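Local atomic coordinates of aminotransferase, class IV (PDB entry 4TVI), a protein that probably catalyses the pyridoxal-phosphate-dependent exchange of amino groups between leucine, isoleucine or valine and 2-oxoglutarate. Residues W36-K40 and G41-E45; S82-A85 and N86-R90; T276-M279 and S280-V283. All blocks are in the same frame, centred on the assembly; numbering follows the deposited sequence.

Contact 1 (W36-K40 and G41-E45); sequences WTYYK and GEWRE
Trp36-Tyr39 and Glu42-Glu45 run antiparallel as a beta hairpin, closed by a type I' turn from Tyr39 to Glu42 and joined by Thr37 N to Arg44 O, 2.7 Å, Arg44 N to Thr37 O, 2.6 Å, and, nearer the turn, Tyr39 N to Glu42 O, 3.0 Å. Water 1 ties Thr37 OG1 to Arg44 O. Strand 35-39 also pairs with strand 143-151, so 42-45 is outermost within the chain.

Tyr38 and Trp43 share a face. Tyr38 CB lies over the indole, 3.4 Å from the centroid of the Trp43 six-membered ring; with CG anti to the backbone N (chi1 -175°), the phenol turns its edge to the five-membered ring in a T-shaped pair, planes at 64°. Trp36, further along this face, is stacked by Glu45: the extended glutamate sets CG over the six-membered ring and lays its carboxylate only 21° from the indole plane. Lys113 adds a cation-pi contact to Trp36.

Lys40 NZ leads away to a salt bridge with Asp144. Across the other face, Arg44 reaches back to the turn. Tyr39 O takes three donors: Glu42 N at 3.3 Å, and Arg44 NE and Arg44 NH2 side-on, each 3.0 Å away.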
loop_
_atom_site.group_PDB
_atom_site.type_symbol
_atom_site.label_atom_id
_atom_site.label_comp_id
_atom_site.label_asym_id
_atom_site.label_seq_id
_atom_site.Cartn_x
_atom_site.Cartn_y
_atom_site.Cartn_z
ATOM N N TRP A 36 -4.941 -24.348 -2.703
ATOM C CA TRP A 36 -6.141 -24.455 -1.878
ATOM C C TRP A 36 -6.287 -23.219 -1.007
ATOM O O TRP A 36 -5.348 -22.827 -0.302
ATOM C CB TRP A 36 -6.097 -25.702 -0.991
ATOM C CG TRP A 36 -6.419 -26.990 -1.684
ATOM C CD1 TRP A 36 -5.527 -27.927 -2.127
ATOM C CD2 TRP A 36 -7.724 -27.503 -1.994
ATOM N NE1 TRP A 36 -6.195 -28.983 -2.700
ATOM C CE2 TRP A 36 -7.543 -28.747 -2.632
ATOM C CE3 TRP A 36 -9.025 -27.026 -1.801
ATOM C CZ2 TRP A 36 -8.619 -29.525 -3.075
ATOM C CZ3 TRP A 36 -10.087 -27.793 -2.245
ATOM C CH2 TRP A 36 -9.878 -29.029 -2.875
ATOM N N THR A 37 -7.461 -22.599 -1.054
ATOM C CA THR A 37 -7.693 -21.380 -0.292
ATOM C C THR A 37 -8.907 -21.513 0.621
ATOM O O THR A 37 -9.983 -21.914 0.177
ATOM C CB THR A 37 -7.889 -20.169 -1.232
ATOM O OG1 THR A 37 -6.751 -20.037 -2.089
ATOM C CG2 THR A 37 -8.077 -18.882 -0.434
ATOM N N TYR A 38 -8.735 -21.165 1.893
ATOM C CA TYR A 38 -9.856 -21.128 2.827
ATOM C C TYR A 38 -10.459 -19.732 2.819
ATOM O O TYR A 38 -9.780 -18.753 3.128
ATOM C CB TYR A 38 -9.412 -21.506 4.242
ATOM C CG TYR A 38 -10.551 -21.601 5.230
ATOM C CD1 TYR A 38 -11.264 -22.783 5.392
ATOM C CD2 TYR A 38 -10.928 -20.501 5.987
ATOM C CE1 TYR A 38 -12.316 -22.867 6.292
ATOM C CE2 TYR A 38 -11.972 -20.573 6.887
ATOM C CZ TYR A 38 -12.662 -21.754 7.038
ATOM O OH TYR A 38 -13.704 -21.810 7.937
ATOM N N TYR A 39 -11.728 -19.643 2.446
ATOM C CA TYR A 39 -12.406 -18.354 2.332
ATOM C C TYR A 39 -13.900 -18.549 2.529
ATOM O O TYR A 39 -14.487 -19.466 1.955
ATOM C CB TYR A 39 -12.126 -17.709 0.971
ATOM C CG TYR A 39 -12.875 -16.415 0.710
ATOM C CD1 TYR A 39 -12.634 -15.278 1.478
ATOM C CD2 TYR A 39 -13.821 -16.331 -0.306
ATOM C CE1 TYR A 39 -13.313 -14.091 1.237
ATOM C CE2 TYR A 39 -14.511 -15.150 -0.555
ATOM C CZ TYR A 39 -14.253 -14.032 0.219
ATOM O OH TYR A 39 -14.934 -12.857 -0.025
ATOM N N LYS A 40 -14.502 -17.699 3.355
ATOM C CA LYS A 40 -15.915 -17.824 3.700
ATOM C C LYS A 40 -16.283 -19.249 4.120
ATOM O O LYS A 40 -17.220 -19.835 3.590
ATOM C CB LYS A 40 -16.795 -17.378 2.528
ATOM C CG LYS A 40 -16.683 -15.900 2.192
ATOM C CD LYS A 40 -18.007 -15.180 2.389
ATOM C CE LYS A 40 -17.842 -13.672 2.244
ATOM N NZ LYS A 40 -17.248 -13.073 3.480
ATOM N N GLY A 41 -15.511 -19.805 5.047
ATOM C CA GLY A 41 -15.831 -21.077 5.672
ATOM C C GLY A 41 -15.634 -22.325 4.834
ATOM O O GLY A 41 -16.061 -23.411 5.222
ATOM N N GLU A 42 -14.968 -22.187 3.694
ATOM C CA GLU A 42 -14.796 -23.312 2.784
ATOM C C GLU A 42 -13.401 -23.348 2.187
ATOM O O GLU A 42 -12.867 -22.317 1.790
ATOM C CB GLU A 42 -15.825 -23.255 1.648
ATOM C CG GLU A 42 -17.277 -23.214 2.090
ATOM C CD GLU A 42 -17.745 -24.528 2.685
ATOM O OE1 GLU A 42 -17.024 -25.541 2.546
ATOM O OE2 GLU A 42 -18.841 -24.544 3.287
ATOM N N TRP A 43 -12.815 -24.538 2.108
ATOM C CA TRP A 43 -11.588 -24.695 1.344
ATOM C C TRP A 43 -11.964 -24.743 -0.130
ATOM O O TRP A 43 -12.821 -25.524 -0.539
ATOM C CB TRP A 43 -10.820 -25.948 1.761
ATOM C CG TRP A 43 -10.115 -25.802 3.078
ATOM C CD1 TRP A 43 -10.499 -26.318 4.284
ATOM C CD2 TRP A 43 -8.899 -25.083 3.317
ATOM N NE1 TRP A 43 -9.593 -25.964 5.257
ATOM C CE2 TRP A 43 -8.602 -25.208 4.689
ATOM C CE3 TRP A 43 -8.033 -24.344 2.504
ATOM C CZ2 TRP A 43 -7.476 -24.619 5.266
ATOM C CZ3 TRP A 43 -6.910 -23.767 3.078
ATOM C CH2 TRP A 43 -6.643 -23.909 4.446
ATOM N N ARG A 44 -11.291 -23.922 -0.928
ATOM C CA ARG A 44 -11.584 -23.831 -2.352
ATOM C C ARG A 44 -10.324 -23.978 -3.189
ATOM O O ARG A 44 -9.270 -23.440 -2.849
ATOM C CB ARG A 44 -12.240 -22.481 -2.642
ATOM C CG ARG A 44 -13.224 -22.042 -1.572
ATOM C CD ARG A 44 -14.026 -20.830 -1.989
ATOM N NE ARG A 44 -14.841 -20.337 -0.884
ATOM C CZ ARG A 44 -16.164 -20.467 -0.829
ATOM N NH1 ARG A 44 -16.819 -21.032 -1.839
ATOM N NH2 ARG A 44 -16.836 -20.003 0.216
ATOM N N GLU A 45 -10.458 -24.658 -4.322
ATOM C CA GLU A 45 -9.304 -24.968 -5.155
ATOM C C GLU A 45 -9.107 -23.927 -6.255
ATOM O O GLU A 45 -10.053 -23.248 -6.657
ATOM C CB GLU A 45 -9.469 -26.363 -5.767
ATOM C CG GLU A 45 -8.165 -27.095 -6.050
ATOM C CD GLU A 45 -8.365 -28.592 -6.251
ATOM O OE1 GLU A 45 -7.366 -29.302 -6.495
ATOM O OE2 GLU A 45 -9.522 -29.064 -6.161
HETATM O O HOH W 1 -7.218 -21.978 -4.049
#

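Contact 2 (S82-A85 and N86-R90); sequences SARA and NDSAR
Arg84 O receives Ser88 N at 2.8 Å, almost in line with the C=O bond and with the N-H nearly straight at 170°. This is one turn of helix 78-91. The bonds beside it are more ordinary: Ala89 N to Ala85 O is 3.0 Å, and Ala83 O takes Asp87 N at 3.2 Å plus a weak, bent approach from Asn86 N.

The side chains of Arg84 and Ser88 start from the same side of the helix, and the methylene CG of Arg84 passes 4.1 Å from Ser88 OG. Arg84 runs out with CG opposite its backbone N (chi1 -171°) and then bends at chi3 (62°), which carries the guanidinium away from Ser88. There NE forms a salt bridge with Asp66, while NH1 donates to the phosphate oxygen OP1 of the modified residue at position 180. The carboxylate probably helps fix the rotation of the guanidinium in front of the phosphate. Ser88 OG is hydrogen-bonded to the backbone N of that same modified residue.

Asn86 is buried against helix 100-111, its amide fixed by Tyr126 OH at OD1 and Leu98 O at ND2. On the exposed side, Asp87 folds back so that its CG sits 3.6 Å from Ala83 O. Its OD1 forms a weak salt bridge, 3.4 Å, with Arg90 NH2; the Arg90 guanidinium has Asn86 O over one face.

An arginine and a serine one helical turn apart, one holding the phosphate and the other the chain at the cofactor-bearing lysine, thus make this helix part of the pyridoxal-phosphate site of a class IV aminotransferase.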
loop_
_atom_site.group_PDB
_atom_site.type_symbol
_atom_site.label_atom_id
_atom_site.label_comp_id
_atom_site.label_asym_id
_atom_site.label_seq_id
_atom_site.Cartn_x
_atom_site.Cartn_y
_atom_site.Cartn_z
ATOM N N SER A 82 1.753 -17.487 12.400
ATOM C CA SER A 82 0.311 -17.371 12.608
ATOM C C SER A 82 -0.001 -16.203 13.530
ATOM O O SER A 82 -0.932 -15.429 13.279
ATOM C CB SER A 82 -0.261 -18.663 13.191
ATOM O OG SER A 82 -0.075 -19.739 12.292
ATOM N N ALA A 83 0.796 -16.069 14.587
ATOM C CA ALA A 83 0.588 -15.011 15.564
ATOM C C ALA A 83 0.833 -13.630 14.960
ATOM O O ALA A 83 0.132 -12.674 15.288
ATOM C CB ALA A 83 1.486 -15.223 16.771
ATOM N N ARG A 84 1.837 -13.514 14.095
ATOM C CA ARG A 84 2.190 -12.207 13.560
ATOM C C ARG A 84 1.109 -11.671 12.638
ATOM O O ARG A 84 0.915 -10.458 12.554
ATOM C CB ARG A 84 3.528 -12.255 12.816
ATOM C CG ARG A 84 4.047 -10.863 12.424
ATOM C CD ARG A 84 5.460 -10.930 11.862
ATOM N NE ARG A 84 5.527 -11.719 10.637
ATOM C CZ ARG A 84 6.659 -12.030 10.013
ATOM N NH1 ARG A 84 7.824 -11.631 10.511
ATOM N NH2 ARG A 84 6.630 -12.751 8.899
ATOM N N ALA A 85 0.385 -12.569 11.968
ATOM C CA ALA A 85 -0.718 -12.148 11.106
ATOM C C ALA A 85 -1.729 -11.331 11.904
ATOM O O ALA A 85 -2.215 -10.303 11.430
ATOM C CB ALA A 85 -1.395 -13.351 10.458
ATOM N N ASN A 86 -2.028 -11.776 13.123
ATOM C CA ASN A 86 -2.938 -11.029 13.987
ATOM C C ASN A 86 -2.337 -9.700 14.425
ATOM O O ASN A 86 -3.043 -8.691 14.494
ATOM C CB ASN A 86 -3.334 -11.858 15.208
ATOM C CG ASN A 86 -4.312 -12.966 14.859
ATOM O OD1 ASN A 86 -4.846 -13.004 13.752
ATOM N ND2 ASN A 86 -4.563 -13.862 15.807
ATOM N N ASP A 87 -1.036 -9.698 14.707
ATOM C CA ASP A 87 -0.346 -8.453 15.050
ATOM C C ASP A 87 -0.434 -7.440 13.912
ATOM O O ASP A 87 -0.786 -6.282 14.128
ATOM C CB ASP A 87 1.122 -8.712 15.380
ATOM C CG ASP A 87 1.303 -9.520 16.645
ATOM O OD1 ASP A 87 0.388 -9.511 17.495
ATOM O OD2 ASP A 87 2.366 -10.164 16.784
ATOM N N SER A 88 -0.110 -7.888 12.703
ATOM C CA SER A 88 -0.148 -7.024 11.528
ATOM C C SER A 88 -1.552 -6.482 11.301
ATOM O O SER A 88 -1.717 -5.314 10.946
ATOM C CB SER A 88 0.320 -7.774 10.280
ATOM O OG SER A 88 1.686 -8.146 10.376
ATOM N N ALA A 89 -2.558 -7.331 11.501
ATOM C CA ALA A 89 -3.943 -6.904 11.316
ATOM C C ALA A 89 -4.274 -5.743 12.247
ATOM O O ALA A 89 -4.790 -4.718 11.812
ATOM C CB ALA A 89 -4.905 -8.062 11.544
ATOM N N ARG A 90 -3.961 -5.904 13.528
ATOM C CA ARG A 90 -4.228 -4.854 14.501
ATOM C C ARG A 90 -3.422 -3.591 14.197
ATOM O O ARG A 90 -3.916 -2.476 14.383
ATOM C CB ARG A 90 -3.941 -5.353 15.923
ATOM C CG ARG A 90 -5.017 -6.310 16.450
ATOM C CD ARG A 90 -4.781 -6.695 17.900
ATOM N NE ARG A 90 -3.729 -7.694 18.024
ATOM C CZ ARG A 90 -3.956 -9.001 18.090
ATOM N NH1 ARG A 90 -5.203 -9.456 18.062
ATOM N NH2 ARG A 90 -2.942 -9.850 18.194
#

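Contact 3 (T276-M279 and S280-V283); sequences TGNM and SKVV
The side chains of Asn278 and Lys281 run alongside each other in one direction, with the lysine ammonium reaching two oxygens of one residue. Lys281 NZ donates hydrogen bonds to Asn278 O (3.1 Å, in the carbonyl plane and on a lone pair) and to the amide oxygen Asn278 OD1 (3.1 Å), whose plane it meets at a tilt. A chi1 of 168° at Asn278 swings the side-chain amide to the side of its own carbonyl, and both oxygens can share one donor. The lysine chain bends once, at chi2, then runs straight over the turn, CE passing 3.3 Å from Asn278 O. Phe71, Met154, Tyr306 and Trp307 pack against this buried side chain, and the two oxygens would help offset the cost of burying the ammonium.

The residues belong to the tip of a beta hairpin, strands 272-277 and 281-288, in the large mixed sheet. Lys281 has a positive phi and a negative psi, and Val282 N bonds Ser280 O at 2.7 Å: a classic gamma turn. Across the hairpin, Lys281 O accepts Gly277 N at 3.3 Å, from above the carbonyl plane. Thr276 CA is 3.1 Å from that oxygen, a CA-H...O contact.

Water 2 bridges Met279 and Ser280, donating to Met279 O at 2.9 Å and lying 3.0 Å from Ser280 OG. Arg69 NE also bonds Met279 O, tying the tip to strand 64-70. At the head of the turn, Asn278 N makes a weak hydrogen bond to phosphate oxygen OP3 of the cofactor-bearing residue at position 180.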
loop_
_atom_site.group_PDB
_atom_site.type_symbol
_atom_site.label_atom_id
_atom_site.label_comp_id
_atom_site.label_asym_id
_atom_site.label_seq_id
_atom_site.Cartn_x
_atom_site.Cartn_y
_atom_site.Cartn_z
ATOM N N THR A 276 17.671 -14.295 4.956
ATOM C CA THR A 276 16.737 -15.214 5.595
ATOM C C THR A 276 15.315 -14.771 5.298
ATOM O O THR A 276 15.047 -13.586 5.109
ATOM C CB THR A 276 16.932 -15.302 7.125
ATOM O OG1 THR A 276 16.674 -14.021 7.718
ATOM C CG2 THR A 276 18.350 -15.757 7.475
ATOM N N GLY A 277 14.402 -15.729 5.249
ATOM C CA GLY A 277 13.020 -15.431 4.941
ATOM C C GLY A 277 12.224 -16.710 4.892
ATOM O O GLY A 277 12.796 -17.792 4.860
ATOM N N ASN A 278 10.905 -16.597 4.888
ATOM C CA ASN A 278 10.068 -17.781 4.969
ATOM C C ASN A 278 10.221 -18.775 3.825
ATOM O O ASN A 278 10.210 -19.983 4.051
ATOM C CB ASN A 278 8.599 -17.374 5.052
ATOM C CG ASN A 278 7.679 -18.549 4.853
ATOM O OD1 ASN A 278 7.745 -19.528 5.597
ATOM N ND2 ASN A 278 6.825 -18.473 3.835
ATOM N N MET A 279 10.355 -18.272 2.602
ATOM C CA MET A 279 10.249 -19.132 1.424
ATOM C C MET A 279 11.348 -20.189 1.317
ATOM O O MET A 279 11.066 -21.346 0.990
ATOM C CB MET A 279 10.217 -18.293 0.147
ATOM C CG MET A 279 9.874 -19.117 -1.079
ATOM S SD MET A 279 8.171 -19.734 -1.017
ATOM C CE MET A 279 7.276 -18.204 -0.804
ATOM N N SER A 280 12.595 -19.798 1.578
ATOM C CA SER A 280 13.721 -20.725 1.452
ATOM C C SER A 280 14.633 -20.729 2.683
ATOM O O SER A 280 15.699 -21.356 2.673
ATOM C CB SER A 280 14.539 -20.394 0.202
ATOM O OG SER A 280 13.781 -20.601 -0.979
ATOM N N LYS A 281 14.204 -20.017 3.724
ATOM C CA LYS A 281 14.865 -19.993 5.033
ATOM C C LYS A 281 16.238 -19.323 5.008
ATOM O O LYS A 281 16.430 -18.285 5.629
ATOM C CB LYS A 281 14.961 -21.408 5.609
ATOM C CG LYS A 281 13.600 -22.099 5.715
ATOM C CD LYS A 281 12.553 -21.185 6.362
ATOM C CE LYS A 281 11.212 -21.895 6.502
ATOM N NZ LYS A 281 10.119 -20.999 6.982
ATOM N N VAL A 282 17.206 -19.930 4.337
ATOM C CA VAL A 282 18.548 -19.360 4.272
ATOM C C VAL A 282 19.044 -19.374 2.833
ATOM O O VAL A 282 19.104 -20.433 2.207
ATOM C CB VAL A 282 19.537 -20.123 5.184
ATOM C CG1 VAL A 282 20.949 -19.582 5.018
ATOM C CG2 VAL A 282 19.107 -20.019 6.636
ATOM N N VAL A 283 19.368 -18.196 2.298
ATOM C CA VAL A 283 19.753 -18.076 0.898
ATOM C C VAL A 283 21.015 -17.240 0.762
ATOM O O VAL A 283 21.079 -16.119 1.269
ATOM C CB VAL A 283 18.626 -17.437 0.038
ATOM C CG1 VAL A 283 19.086 -17.258 -1.392
ATOM C CG2 VAL A 283 17.376 -18.302 0.067
HETATM O O HOH W 2 11.351 -22.166 -1.806
#

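The three contacts follow one another along the chain without interleaving. Contact 1 is a peripheral hairpin at the edge of the five-stranded antiparallel sheet, about 20 Å centre to centre from contact 2 and 27 Å from contact 3. Contact 2 lies on helix 78-91, which packs on strand 64-70 of that sheet; contact 3 is a hairpin tip in the other, mixed sheet. Their centres are also about 20 Å apart, yet their nearest atoms come within about 6 Å. Arg84 of contact 2 bonds the cofactor phosphate and Asn278 N of contact 3 adds a weak bond to it, consistent with the phosphate lying where the two sheets' elements meet. Residues of contact 1 pack against the second subunit.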